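Local coordinates for protein cytochrome C (Marichromatium purpuratum 984, PDB 5LO9) that probably carries electrons through its covalently bound c-type hemes while interconverting thiosulfate and tetrathionate, as a bifunctional thiosulfate dehydrogenase and tetrathionate reductase, at residues S81-Y84 / G85-P89; A184-A187 / T188-L191; R319-T322 / M323-I327; Q357-I360 / F361-T365; A396-A399 / E400-L404. One frame throughout, in Å; residues are numbered along the deposited sequence.

Contact 1: residues S81-Y84 / G85-P89; sequences SAYY and GALAP
L87, just past the end of helix 74-86, turns its isobutyl group back against the rings of Y83 and Y84: CD1 lies against both tyrosines and CD2 covers a face of Y83. CD2 is offset toward the rim of that ring, 4.0 Å from Y83 CZ. CD1 touches Y83 CE2 at 3.9 Å and meets the Y84 ring obliquely, with Y84 CD1 as its nearest atom there. The leucine crosses Y83 at a slant but runs alongside Y84. With chi1 at 169°, Y83 swings its ring end round to the leucine although its bond to CB points away. The two tyrosines also meet, Y83 CD2 lying 3.9 Å above the centre of the Y84 ring. G85 N donates to S81 O at 3.1 Å and A86 N to A82 O, whereas L87 N makes just weak bonds to Y83 O and Y84 O as the helix unwinds. Y84 continues inward onto C21, one of the cysteines that bind the heme covalently. Carbon thus meets carbon, held by dispersion and burial, and a branched aliphatic suits the place because its two methyls reach two differently turned rings; the hydrogen bonds between the segments come from the backbone.

Contact 2: residues A184-A187 / T188-L191; sequences AYFA and TRPL
T188 N still bonds back to A184 O at 3.0 Å as helix 176-187 ends, and R189 N closes the turn onto F186 O at 3.2 Å. T188 is where the chain leaves helical torsions, and R189 then curls back over the last turn. Its bends at chi2 (-65°) and chi3 (84°) bring the guanidinium flat onto the ring of Y185, planes 13° apart and centres 4.0 Å apart. This is a stacked cation-pi contact, with NE over the middle of the ring. The group is fixed in rotation as well: R189 NE donates to Y185 O at 3.0 Å, and R189 NH2 to T188 OG1 at 3.0 Å, the hydroxyl lying in the guanidinium plane. Arginine suits the site because one flat cation can cover an aromatic face and satisfy the carbonyl oxygen of a helix end, where the dipole probably favours positive charge. R189 CG also touches F186 CD1 at 4.1 Å. Beyond the two segments, Y185 hydrogen-bonds E109 through OH and packs on R105 and A108 of helix 102-110. F186 rests on A108 and on L147 of helix 144-156, near the heme-bound C121, while A184 and A187 pack against Y144 at the start of helix 144-156.

Contact 3: residues R319-T322 / M323-I327; sequences RVDT and MAERI. With HEC (heme c), chain E; THJ (thiosulfate), chain J; EDO (1,2-ethanediol), chain S.
T322 joins strand 319-321 to helix 323-327, their axes at 99° and 8.0 Å apart at closest, and caps the helix. T322 OG1 (chi1 55°) accepts from E325 N at 3.1 Å, and T322 N returns a bond to E325 OE1, also 3.1 Å, from above the carboxylate plane: a capping box. The same OE1 takes a salt bridge from R319 NH1 at 3.0 Å; R319 NH1 also bridges to D354 of the second subunit. D321 OD1 lies 3.6 Å from E325 OE1, like charges that R319 probably eases, while D321 OD2 pairs with R314. With an alanine at E325, T322 N is likely to lose its acceptor and R319 one of its carboxylates. The end of R326 leads away from the strand, one guanidinium face against the heme edge near CHA and CAA, NE held by Y310 OH and NH1 3.1 Å from O1 of thiosulfate, an anion that suits arginine. Strand 319-321 pairs antiparallel with 312-314, and A324 and I327 lie against helix 351-363.

Contact 4: residues Q357-I360 / F361-T365; sequences QSYI and FWLAT. With EDO (1,2-ethanediol), chain B; EDO (1,2-ethanediol), chain X; EDO (1,2-ethanediol), chain S.
The closing turns of helix 351-363 bring Y359 against both W362 and L363, the i to i+3 and i to i+4 neighbours that share one side of a helix. L363 CD1 lies over a face of the Y359 ring in a CH-pi contact, 4.0 Å from the centroid, with Y359 CZ its closest atom at 3.6 Å. W362 meets the tyrosine differently: Y359 CE1 comes in the plane of the indole at its edge, 3.9 Å from W362 CZ3. Y359 has CG trans to its backbone nitrogen (chi1 173°), which turns its ring toward these partners. In the backbone, L363 N bonds Y359 O at 3.0 Å and W362 N bonds S358 O at 2.9 Å. Past A364, where helical torsions end, T365 OG1 donates at 2.6 Å to W362 O, in the carbonyl plane on a lone pair. That oxygen also accepts from T365 N, so one threonine satisfies it twice. Outside, F361 packs on Y310 of the second subunit. Y359 and W362 thus bury their rings carbon against carbon, while their polar atoms, Y359 OH and W362 NE1, find the backbone oxygens of N294 and A251.

Contact 5: residues A396-A399 / E400-L404; sequences ALYA and EHCAL. With HEC (heme c), chain F.
C402 and Y398 meet at the start of the CXXCH heme-binding motif, where helix 391-401 ends and helix 403-406 begins. The tight side is built on the Y398 ring. C402 CB stands over one face in a CH-pi contact, 3.9 Å from the centroid, and A403 N lies over the same face, also offset toward the rim; A403 CB touches Y398 CE2 at 3.7 Å. C402 SG is farther off and oblique, a looser sulfur-aromatic contact. Y398 lays its ring along the following turn, and it is further fixed by OH to G407 O and by W425. Its own carbonyl oxygen, Y398 O, accepts from C402 N and A403 N, both at 2.9 Å and from opposite faces of the carbonyl plane, so one oxygen links the two helices. Were Y398 replaced by a leucine, the ring face under C402 CB would be lost and the heme-attachment turn would probably sit less firmly. At the margin L397 touches H401 lightly, CD2 to CD2 at 4.0 Å. The solvent side is looser: A396, A399 and E400 are exposed, with small or charged side chains suited to water. Here a water does the joining, donating to A399 O at 2.6 Å and accepting from L404 N. On the buried side the chain is tied covalently: C402 SG is bonded to heme CAB at 1.7 Å.

In the fold
The five contacts follow one another along the chain, each a local turn at a helix end or start. Contacts 1 and 2 end helices 74-86 and 176-187 in two successive cytochrome c units; their centres are 20 Å apart, and P89 C packs on L191 CD1 at 3.6 Å, so these units touch. Contact 3, at the junction of strand 319-321 and helix 323-332, and contact 4, on helix 351-363, lie 16 Å apart, centre to centre, joined by I327 and I360, and both touch the second subunit. Contact 5 lies about 36 Å, centre to centre, from each of contacts 3 and 4. Contacts 1 and 3 are farthest apart, 51 Å between centres, consistent with hemes spread along the molecule for electron transfer.

Contact 1: residues S81-Y84 / G85-P89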
# COMPACT_ATOMS: atom_id res chain seq x y z
N SER A 81 -27.38 -44.19 -22.39
CA SER A 81 -26.74 -43.21 -21.54
C SER A 81 -25.43 -43.75 -20.96
O SER A 81 -24.40 -43.08 -21.01
CB SER A 81 -27.70 -42.78 -20.44
OG SER A 81 -28.93 -42.32 -20.99
N ALA A 82 -25.44 -44.99 -20.45
CA ALA A 82 -24.22 -45.59 -19.91
C ALA A 82 -23.18 -45.83 -20.99
O ALA A 82 -21.97 -45.73 -20.73
CB ALA A 82 -24.53 -46.89 -19.21
N TYR A 83 -23.62 -46.20 -22.19
CA TYR A 83 -22.65 -46.46 -23.26
C TYR A 83 -21.91 -45.18 -23.65
O TYR A 83 -20.67 -45.17 -23.68
CB TYR A 83 -23.35 -47.05 -24.49
CG TYR A 83 -22.47 -47.10 -25.71
CD1 TYR A 83 -21.60 -48.14 -25.92
CD2 TYR A 83 -22.51 -46.09 -26.65
CE1 TYR A 83 -20.77 -48.17 -27.05
CE2 TYR A 83 -21.69 -46.12 -27.79
CZ TYR A 83 -20.82 -47.17 -27.98
OH TYR A 83 -20.01 -47.21 -29.12
N TYR A 84 -22.63 -44.10 -23.92
CA TYR A 84 -21.97 -42.87 -24.38
C TYR A 84 -21.17 -42.23 -23.26
O TYR A 84 -20.18 -41.55 -23.52
CB TYR A 84 -23.01 -41.89 -24.96
CG TYR A 84 -23.35 -42.21 -26.40
CD1 TYR A 84 -22.38 -42.12 -27.37
CD2 TYR A 84 -24.61 -42.64 -26.78
CE1 TYR A 84 -22.64 -42.44 -28.69
CE2 TYR A 84 -24.89 -42.95 -28.11
CZ TYR A 84 -23.89 -42.86 -29.05
OH TYR A 84 -24.07 -43.16 -30.38
N GLY A 85 -21.58 -42.47 -22.01
CA GLY A 85 -20.86 -41.93 -20.87
C GLY A 85 -19.55 -42.63 -20.60
O GLY A 85 -18.63 -42.04 -20.02
N ALA A 86 -19.45 -43.89 -21.02
CA ALA A 86 -18.21 -44.64 -20.87
C ALA A 86 -17.20 -44.37 -21.98
O ALA A 86 -16.03 -44.69 -21.80
CB ALA A 86 -18.49 -46.13 -20.86
N LEU A 87 -17.61 -43.78 -23.09
CA LEU A 87 -16.67 -43.53 -24.17
C LEU A 87 -15.62 -42.48 -23.79
O LEU A 87 -15.81 -41.62 -22.92
CB LEU A 87 -17.39 -43.06 -25.42
CG LEU A 87 -18.28 -44.11 -26.07
CD1 LEU A 87 -18.68 -43.61 -27.45
CD2 LEU A 87 -17.68 -45.48 -26.14
N ALA A 88 -14.49 -42.57 -24.46
CA ALA A 88 -13.54 -41.50 -24.35
C ALA A 88 -14.15 -40.27 -24.98
O ALA A 88 -14.82 -40.38 -26.01
CB ALA A 88 -12.24 -41.82 -25.06
N PRO A 89 -13.94 -39.11 -24.40
CA PRO A 89 -14.40 -37.88 -25.04
C PRO A 89 -13.93 -37.82 -26.48
O PRO A 89 -12.87 -38.35 -26.84
CB PRO A 89 -13.79 -36.77 -24.18
CG PRO A 89 -13.57 -37.37 -22.89
CD PRO A 89 -13.26 -38.83 -23.14

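Contact 2: residues A184-A187 / T188-L191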
# COMPACT_ATOMS: atom_id res chain seq x y z
N ALA A 184 -18.45 -20.58 -31.38
CA ALA A 184 -17.17 -20.88 -32.02
C ALA A 184 -16.08 -21.08 -30.98
O ALA A 184 -15.27 -22.02 -31.09
CB ALA A 184 -16.80 -19.77 -33.00
N TYR A 185 -16.06 -20.25 -29.94
CA TYR A 185 -15.07 -20.38 -28.90
C TYR A 185 -15.12 -21.77 -28.29
O TYR A 185 -14.13 -22.50 -28.29
CB TYR A 185 -15.29 -19.31 -27.82
CG TYR A 185 -14.28 -19.39 -26.70
CD1 TYR A 185 -13.07 -18.73 -26.78
CD2 TYR A 185 -14.52 -20.19 -25.59
CE1 TYR A 185 -12.12 -18.83 -25.75
CE2 TYR A 185 -13.59 -20.30 -24.58
CZ TYR A 185 -12.38 -19.62 -24.67
OH TYR A 185 -11.46 -19.73 -23.64
N PHE A 186 -16.29 -22.18 -27.81
CA PHE A 186 -16.34 -23.45 -27.10
C PHE A 186 -16.22 -24.62 -28.06
O PHE A 186 -15.71 -25.68 -27.68
CB PHE A 186 -17.61 -23.56 -26.25
CG PHE A 186 -17.49 -22.84 -24.94
CD1 PHE A 186 -16.62 -23.32 -23.97
CD2 PHE A 186 -18.19 -21.67 -24.71
CE1 PHE A 186 -16.48 -22.65 -22.76
CE2 PHE A 186 -18.05 -21.00 -23.52
CZ PHE A 186 -17.19 -21.49 -22.53
N ALA A 187 -16.66 -24.46 -29.30
CA ALA A 187 -16.48 -25.53 -30.27
C ALA A 187 -15.00 -25.79 -30.56
O ALA A 187 -14.62 -26.92 -30.88
CB ALA A 187 -17.25 -25.20 -31.55
N THR A 188 -14.14 -24.77 -30.42
CA THR A 188 -12.71 -24.95 -30.66
C THR A 188 -11.91 -25.16 -29.37
O THR A 188 -10.71 -24.89 -29.37
CB THR A 188 -12.12 -23.76 -31.44
OG1 THR A 188 -12.22 -22.55 -30.68
CG2 THR A 188 -12.87 -23.55 -32.74
N ARG A 189 -12.57 -25.56 -28.22
CA ARG A 189 -11.70 -25.92 -27.10
C ARG A 189 -11.31 -27.38 -27.14
O ARG A 189 -12.01 -28.23 -27.72
CB ARG A 189 -12.34 -25.69 -25.72
CG ARG A 189 -12.91 -24.34 -25.35
CD ARG A 189 -11.86 -23.25 -25.25
NE ARG A 189 -11.66 -22.75 -26.60
CZ ARG A 189 -10.59 -22.10 -27.02
NH1 ARG A 189 -9.60 -21.87 -26.16
NH2 ARG A 189 -10.55 -21.69 -28.29
N PRO A 190 -10.19 -27.71 -26.51
CA PRO A 190 -9.85 -29.11 -26.25
C PRO A 190 -10.72 -29.68 -25.15
O PRO A 190 -11.21 -28.97 -24.27
CB PRO A 190 -8.40 -29.03 -25.80
CG PRO A 190 -8.33 -27.69 -25.10
CD PRO A 190 -9.18 -26.79 -25.94
N LEU A 191 -10.83 -31.02 -25.17
CA LEU A 191 -11.73 -31.72 -24.25
C LEU A 191 -11.11 -32.04 -22.88
O LEU A 191 -11.81 -32.62 -22.03
CB LEU A 191 -12.20 -33.03 -24.89
CG LEU A 191 -12.52 -32.96 -26.37
CD1 LEU A 191 -13.14 -34.29 -26.79
CD2 LEU A 191 -13.45 -31.83 -26.65

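Contact 3: residues R319-T322 / M323-I327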
# COMPACT_ATOMS: atom_id res chain seq x y z
N ARG A 319 -5.91 -3.67 16.70
CA ARG A 319 -4.65 -3.40 16.02
C ARG A 319 -4.92 -2.71 14.68
O ARG A 319 -5.94 -2.98 14.04
CB ARG A 319 -3.92 -4.74 15.80
CG ARG A 319 -2.59 -4.67 15.14
CD ARG A 319 -2.32 -5.94 14.33
NE ARG A 319 -0.89 -6.22 14.27
CZ ARG A 319 0.01 -5.51 13.58
NH1 ARG A 319 -0.37 -4.45 12.85
NH2 ARG A 319 1.29 -5.85 13.61
N VAL A 320 -3.97 -1.87 14.25
CA VAL A 320 -4.03 -1.24 12.93
C VAL A 320 -3.43 -2.21 11.92
O VAL A 320 -2.34 -2.75 12.15
CB VAL A 320 -3.30 0.11 12.93
CG1 VAL A 320 -3.14 0.68 11.52
CG2 VAL A 320 -4.04 1.11 13.77
N ASP A 321 -4.09 -2.41 10.79
CA ASP A 321 -3.69 -3.44 9.84
C ASP A 321 -3.36 -2.82 8.49
O ASP A 321 -4.12 -2.01 7.97
CB ASP A 321 -4.80 -4.50 9.65
CG ASP A 321 -4.67 -5.71 10.61
OD1 ASP A 321 -3.63 -5.89 11.33
OD2 ASP A 321 -5.65 -6.51 10.64
N THR A 322 -2.22 -3.21 7.94
CA THR A 322 -1.89 -2.90 6.57
C THR A 322 -2.70 -3.79 5.64
O THR A 322 -3.36 -4.74 6.06
CB THR A 322 -0.40 -3.11 6.29
OG1 THR A 322 0.02 -4.44 6.64
CG2 THR A 322 0.47 -2.13 7.02
N MET A 323 -2.67 -3.46 4.35
CA MET A 323 -3.22 -4.37 3.35
C MET A 323 -2.52 -5.72 3.37
O MET A 323 -3.18 -6.76 3.23
CB MET A 323 -3.10 -3.74 1.97
CG MET A 323 -3.53 -4.62 0.84
SD MET A 323 -5.25 -5.12 0.98
CE MET A 323 -6.11 -3.58 0.79
N ALA A 324 -1.19 -5.76 3.52
CA ALA A 324 -0.53 -7.07 3.59
C ALA A 324 -1.01 -7.86 4.79
O ALA A 324 -1.26 -9.07 4.70
CB ALA A 324 1.00 -6.96 3.66
N GLU A 325 -1.11 -7.19 5.94
CA GLU A 325 -1.50 -7.90 7.14
C GLU A 325 -2.90 -8.45 6.97
O GLU A 325 -3.20 -9.58 7.39
CB GLU A 325 -1.39 -6.98 8.35
CG GLU A 325 0.06 -6.85 8.77
CD GLU A 325 0.41 -5.61 9.57
OE1 GLU A 325 -0.46 -4.78 9.91
OE2 GLU A 325 1.62 -5.46 9.83
N ARG A 326 -3.74 -7.69 6.30
CA ARG A 326 -5.11 -8.12 6.06
C ARG A 326 -5.13 -9.36 5.18
O ARG A 326 -5.78 -10.35 5.50
CB ARG A 326 -5.87 -6.95 5.43
CG ARG A 326 -7.29 -7.15 5.08
CD ARG A 326 -7.99 -7.86 6.18
NE ARG A 326 -9.30 -7.29 6.39
CZ ARG A 326 -10.39 -8.00 6.61
NH1 ARG A 326 -10.32 -9.33 6.59
NH2 ARG A 326 -11.55 -7.37 6.80
N ILE A 327 -4.38 -9.32 4.08
CA ILE A 327 -4.34 -10.45 3.17
C ILE A 327 -3.83 -11.70 3.87
O ILE A 327 -4.31 -12.81 3.63
CB ILE A 327 -3.48 -10.09 1.94
CG1 ILE A 327 -4.22 -9.08 1.12
CG2 ILE A 327 -3.21 -11.31 1.06
CD1 ILE A 327 -3.36 -8.39 0.11
FE HEC E . -11.50 -11.86 1.83
CHA HEC E . -12.50 -8.89 3.41
CHB HEC E . -8.71 -10.23 0.47
CHC HEC E . -10.35 -14.91 0.47
CHD HEC E . -14.43 -13.36 2.82
NA HEC E . -10.77 -9.92 1.93
C1A HEC E . -11.30 -8.91 2.61
C2A HEC E . -10.52 -7.65 2.49
C3A HEC E . -9.42 -8.03 1.62
C4A HEC E . -9.65 -9.46 1.32
CMA HEC E . -8.33 -7.14 1.14
CAA HEC E . -10.85 -6.31 3.08
CBA HEC E . -12.05 -5.72 2.35
CGA HEC E . -12.34 -4.30 2.80
O1A HEC E . -13.06 -3.60 2.04
O2A HEC E . -11.89 -3.87 3.91
NB HEC E . -9.86 -12.48 0.69
C1B HEC E . -8.87 -11.68 0.25
C2B HEC E . -7.84 -12.40 -0.51
C3B HEC E . -8.32 -13.77 -0.50
C4B HEC E . -9.57 -13.71 0.28
CMB HEC E . -6.63 -11.84 -1.17
CAB HEC E . -7.66 -14.96 -1.12
CBB HEC E . -6.33 -15.17 -0.40
NC HEC E . -12.25 -13.81 1.68
C1C HEC E . -11.68 -14.87 1.09
C2C HEC E . -12.54 -16.07 1.10
C3C HEC E . -13.74 -15.61 1.80
C4C HEC E . -13.45 -14.19 2.10
CMC HEC E . -12.20 -17.42 0.52
CAC HEC E . -15.04 -16.33 2.12
CBC HEC E . -14.79 -17.65 2.78
ND HEC E . -13.15 -11.23 2.93
C1D HEC E . -14.20 -11.98 3.22
C2D HEC E . -15.22 -11.26 4.00
C3D HEC E . -14.67 -9.91 4.21
C4D HEC E . -13.37 -10.03 3.49
CMD HEC E . -16.50 -11.86 4.47
CAD HEC E . -15.26 -8.71 4.93
CBD HEC E . -15.63 -8.94 6.41
CGD HEC E . -14.51 -9.29 7.40
O1D HEC E . -13.69 -10.25 7.20
O2D HEC E . -14.44 -8.62 8.47
S1 THJ J . -10.93 -12.78 6.70
O1 THJ J . -9.72 -12.23 7.42
O2 THJ J . -12.20 -12.31 7.35
O3 THJ J . -10.92 -14.25 6.87
S2 THJ J . -10.85 -12.43 4.89
C1 EDO S . 0.64 -1.65 2.80
O1 EDO S . 0.41 -3.08 2.71
C2 EDO S . -0.53 -0.81 2.25
O2 EDO S . -1.64 -0.65 3.23

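Contact 4: residues Q357-I360 / F361-T365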
# COMPACT_ATOMS: atom_id res chain seq x y z
N GLN A 357 -0.93 -7.85 -3.90
CA GLN A 357 -0.99 -6.41 -3.69
C GLN A 357 -0.87 -5.65 -5.00
O GLN A 357 -1.48 -4.59 -5.15
CB GLN A 357 0.07 -5.96 -2.73
CG GLN A 357 -0.20 -6.39 -1.32
CD GLN A 357 0.73 -5.78 -0.32
OE1 GLN A 357 0.42 -4.74 0.27
NE2 GLN A 357 1.88 -6.40 -0.13
N SER A 358 -0.12 -6.15 -5.97
CA SER A 358 -0.06 -5.44 -7.25
C SER A 358 -1.39 -5.51 -7.99
O SER A 358 -1.85 -4.52 -8.57
CB SER A 358 1.05 -6.03 -8.12
OG SER A 358 2.32 -5.73 -7.57
N TYR A 359 -2.01 -6.69 -7.98
CA TYR A 359 -3.29 -6.85 -8.65
C TYR A 359 -4.32 -5.96 -7.99
O TYR A 359 -5.07 -5.24 -8.68
CB TYR A 359 -3.71 -8.32 -8.59
CG TYR A 359 -5.09 -8.59 -9.10
CD1 TYR A 359 -5.42 -8.32 -10.40
CD2 TYR A 359 -6.07 -9.09 -8.27
CE1 TYR A 359 -6.68 -8.55 -10.87
CE2 TYR A 359 -7.35 -9.33 -8.74
CZ TYR A 359 -7.64 -9.06 -10.05
OH TYR A 359 -8.90 -9.29 -10.53
N ILE A 360 -4.36 -5.94 -6.66
CA ILE A 360 -5.37 -5.15 -5.98
C ILE A 360 -5.14 -3.67 -6.23
O ILE A 360 -6.08 -2.90 -6.38
CB ILE A 360 -5.36 -5.47 -4.49
CG1 ILE A 360 -5.87 -6.89 -4.25
CG2 ILE A 360 -6.20 -4.49 -3.76
CD1 ILE A 360 -5.49 -7.49 -2.86
N PHE A 361 -3.88 -3.25 -6.22
CA PHE A 361 -3.53 -1.86 -6.51
C PHE A 361 -4.02 -1.48 -7.88
O PHE A 361 -4.65 -0.43 -8.07
CB PHE A 361 -2.00 -1.72 -6.42
CG PHE A 361 -1.41 -0.40 -6.94
CD1 PHE A 361 -0.54 -0.40 -8.02
CD2 PHE A 361 -1.65 0.80 -6.28
CE1 PHE A 361 0.03 0.79 -8.47
CE2 PHE A 361 -1.07 1.99 -6.72
CZ PHE A 361 -0.24 1.98 -7.82
N TRP A 362 -3.77 -2.34 -8.86
CA TRP A 362 -4.19 -2.04 -10.22
C TRP A 362 -5.71 -1.89 -10.34
O TRP A 362 -6.19 -0.93 -10.95
CB TRP A 362 -3.68 -3.13 -11.14
CG TRP A 362 -4.22 -3.03 -12.49
CD1 TRP A 362 -3.98 -2.05 -13.39
CD2 TRP A 362 -5.09 -3.97 -13.14
NE1 TRP A 362 -4.64 -2.31 -14.56
CE2 TRP A 362 -5.32 -3.48 -14.43
CE3 TRP A 362 -5.69 -5.15 -12.75
CZ2 TRP A 362 -6.13 -4.13 -15.33
CZ3 TRP A 362 -6.49 -5.80 -13.63
CH2 TRP A 362 -6.71 -5.29 -14.92
N LEU A 363 -6.48 -2.80 -9.73
CA LEU A 363 -7.94 -2.68 -9.80
C LEU A 363 -8.43 -1.35 -9.27
O LEU A 363 -9.50 -0.88 -9.67
CB LEU A 363 -8.63 -3.78 -9.03
CG LEU A 363 -8.50 -5.19 -9.56
CD1 LEU A 363 -9.18 -6.14 -8.62
CD2 LEU A 363 -9.09 -5.26 -10.96
N ALA A 364 -7.66 -0.74 -8.37
CA ALA A 364 -8.02 0.49 -7.68
C ALA A 364 -7.56 1.75 -8.40
O ALA A 364 -7.69 2.86 -7.83
CB ALA A 364 -7.45 0.48 -6.27
N THR A 365 -7.03 1.62 -9.61
CA THR A 365 -6.57 2.77 -10.39
C THR A 365 -7.63 3.87 -10.43
O THR A 365 -8.77 3.65 -10.85
CB THR A 365 -6.23 2.34 -11.80
OG1 THR A 365 -5.20 1.35 -11.80
CG2 THR A 365 -5.72 3.50 -12.48
C1 EDO B . -8.67 -11.23 -14.33
O1 EDO B . -9.78 -12.09 -14.15
C2 EDO B . -9.15 -9.78 -14.13
O2 EDO B . -8.81 -9.03 -12.94
C1 EDO X . -1.62 1.07 -12.41
O1 EDO X . -2.62 1.49 -13.36
C2 EDO X . -0.59 2.20 -12.25
O2 EDO X . 0.55 2.02 -13.11
C1 EDO S . 0.64 -1.65 2.80
O1 EDO S . 0.41 -3.08 2.71
C2 EDO S . -0.53 -0.81 2.25
O2 EDO S . -1.64 -0.65 3.23

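Contact 5: residues A396-A399 / E400-L404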
# COMPACT_ATOMS: atom_id res chain seq x y z
N ALA A 396 -34.61 -25.66 4.45
CA ALA A 396 -35.54 -25.75 3.33
C ALA A 396 -35.06 -24.89 2.18
O ALA A 396 -34.95 -25.35 1.04
CB ALA A 396 -36.92 -25.32 3.77
N LEU A 397 -34.80 -23.61 2.47
CA LEU A 397 -34.32 -22.69 1.45
C LEU A 397 -33.06 -23.22 0.76
O LEU A 397 -32.96 -23.21 -0.47
CB LEU A 397 -34.07 -21.34 2.09
CG LEU A 397 -35.32 -20.57 2.47
CD1 LEU A 397 -35.05 -19.58 3.59
CD2 LEU A 397 -35.82 -19.81 1.23
N TYR A 398 -32.08 -23.71 1.55
CA TYR A 398 -30.83 -24.20 0.99
C TYR A 398 -31.08 -25.35 0.03
O TYR A 398 -30.51 -25.40 -1.07
CB TYR A 398 -29.87 -24.62 2.11
CG TYR A 398 -28.55 -25.13 1.61
CD1 TYR A 398 -27.42 -24.32 1.55
CD2 TYR A 398 -28.44 -26.41 1.16
CE1 TYR A 398 -26.24 -24.79 1.04
CE2 TYR A 398 -27.25 -26.89 0.66
CZ TYR A 398 -26.17 -26.08 0.58
OH TYR A 398 -25.01 -26.58 0.05
N ALA A 399 -31.98 -26.26 0.42
CA ALA A 399 -32.31 -27.39 -0.45
C ALA A 399 -32.95 -26.92 -1.73
O ALA A 399 -32.68 -27.46 -2.81
CB ALA A 399 -33.27 -28.33 0.25
N GLU A 400 -33.79 -25.88 -1.62
CA GLU A 400 -34.47 -25.31 -2.79
C GLU A 400 -33.50 -24.58 -3.71
O GLU A 400 -33.48 -24.83 -4.92
CB GLU A 400 -35.61 -24.38 -2.34
CG GLU A 400 -37.02 -24.99 -2.45
CD GLU A 400 -37.52 -25.05 -3.93
OE1 GLU A 400 -37.39 -24.02 -4.66
OE2 GLU A 400 -38.00 -26.14 -4.37
N HIS A 401 -32.66 -23.69 -3.16
CA HIS A 401 -31.99 -22.69 -3.97
C HIS A 401 -30.46 -22.77 -4.00
O HIS A 401 -29.85 -21.93 -4.65
CB HIS A 401 -32.37 -21.29 -3.50
CG HIS A 401 -33.85 -21.00 -3.49
ND1 HIS A 401 -34.62 -20.97 -4.64
CD2 HIS A 401 -34.67 -20.62 -2.48
CE1 HIS A 401 -35.85 -20.62 -4.33
NE2 HIS A 401 -35.91 -20.39 -3.03
N CYS A 402 -29.83 -23.72 -3.31
CA CYS A 402 -28.37 -23.65 -3.17
C CYS A 402 -27.71 -25.00 -3.40
O CYS A 402 -26.65 -25.10 -4.02
CB CYS A 402 -27.99 -23.13 -1.78
SG CYS A 402 -29.07 -21.75 -1.14
N ALA A 403 -28.38 -26.06 -2.92
CA ALA A 403 -27.78 -27.38 -2.98
C ALA A 403 -27.44 -27.80 -4.41
O ALA A 403 -26.53 -28.59 -4.62
CB ALA A 403 -28.75 -28.38 -2.36
N LEU A 404 -28.16 -27.28 -5.39
CA LEU A 404 -27.89 -27.65 -6.78
C LEU A 404 -26.41 -27.50 -7.12
O LEU A 404 -25.84 -28.31 -7.87
CB LEU A 404 -28.78 -26.80 -7.70
CG LEU A 404 -28.69 -26.99 -9.21
CD1 LEU A 404 -29.38 -28.29 -9.70
CD2 LEU A 404 -29.29 -25.78 -9.84
FE HEC F . -23.21 -19.85 -4.07
CHA HEC F . -19.93 -18.71 -3.75
CHB HEC F . -23.80 -19.33 -0.67
CHC HEC F . -26.55 -20.61 -4.57
CHD HEC F . -22.49 -20.99 -7.34
NA HEC F . -22.06 -19.16 -2.48
C1A HEC F . -20.78 -18.76 -2.54
C2A HEC F . -20.26 -18.35 -1.21
C3A HEC F . -21.40 -18.52 -0.32
C4A HEC F . -22.47 -19.04 -1.21
CMA HEC F . -21.42 -18.22 1.15
CAA HEC F . -18.92 -17.84 -0.80
CBA HEC F . -18.38 -18.76 0.30
CGA HEC F . -17.16 -19.54 -0.10
O1A HEC F . -16.69 -19.37 -1.23
O2A HEC F . -16.70 -20.34 0.75
NB HEC F . -24.87 -19.94 -2.84
C1B HEC F . -24.92 -19.71 -1.53
C2B HEC F . -26.28 -19.86 -0.97
C3B HEC F . -27.09 -20.23 -2.12
C4B HEC F . -26.11 -20.23 -3.23
CMB HEC F . -26.70 -19.70 0.45
CAB HEC F . -28.57 -20.50 -2.19
CBB HEC F . -29.27 -19.25 -1.73
NC HEC F . -24.32 -20.66 -5.65
C1C HEC F . -25.63 -20.88 -5.66
C2C HEC F . -26.12 -21.51 -6.90
C3C HEC F . -24.93 -21.63 -7.72
C4C HEC F . -23.87 -21.09 -6.84
CMC HEC F . -27.52 -21.92 -7.19
CAC HEC F . -24.74 -22.22 -9.09
CBC HEC F . -25.62 -21.72 -10.19
ND HEC F . -21.53 -19.82 -5.31
C1D HEC F . -21.44 -20.30 -6.56
C2D HEC F . -20.09 -20.07 -7.14
C3D HEC F . -19.35 -19.38 -6.09
C4D HEC F . -20.34 -19.28 -5.00
CMD HEC F . -19.57 -20.42 -8.49
CAD HEC F . -17.94 -18.94 -6.15
CBD HEC F . -17.92 -17.67 -7.00
CGD HEC F . -16.72 -17.61 -7.93
O1D HEC F . -15.89 -18.53 -8.01
O2D HEC F . -16.60 -16.61 -8.65
O HOH W 1 -31.30 -26.56 -4.78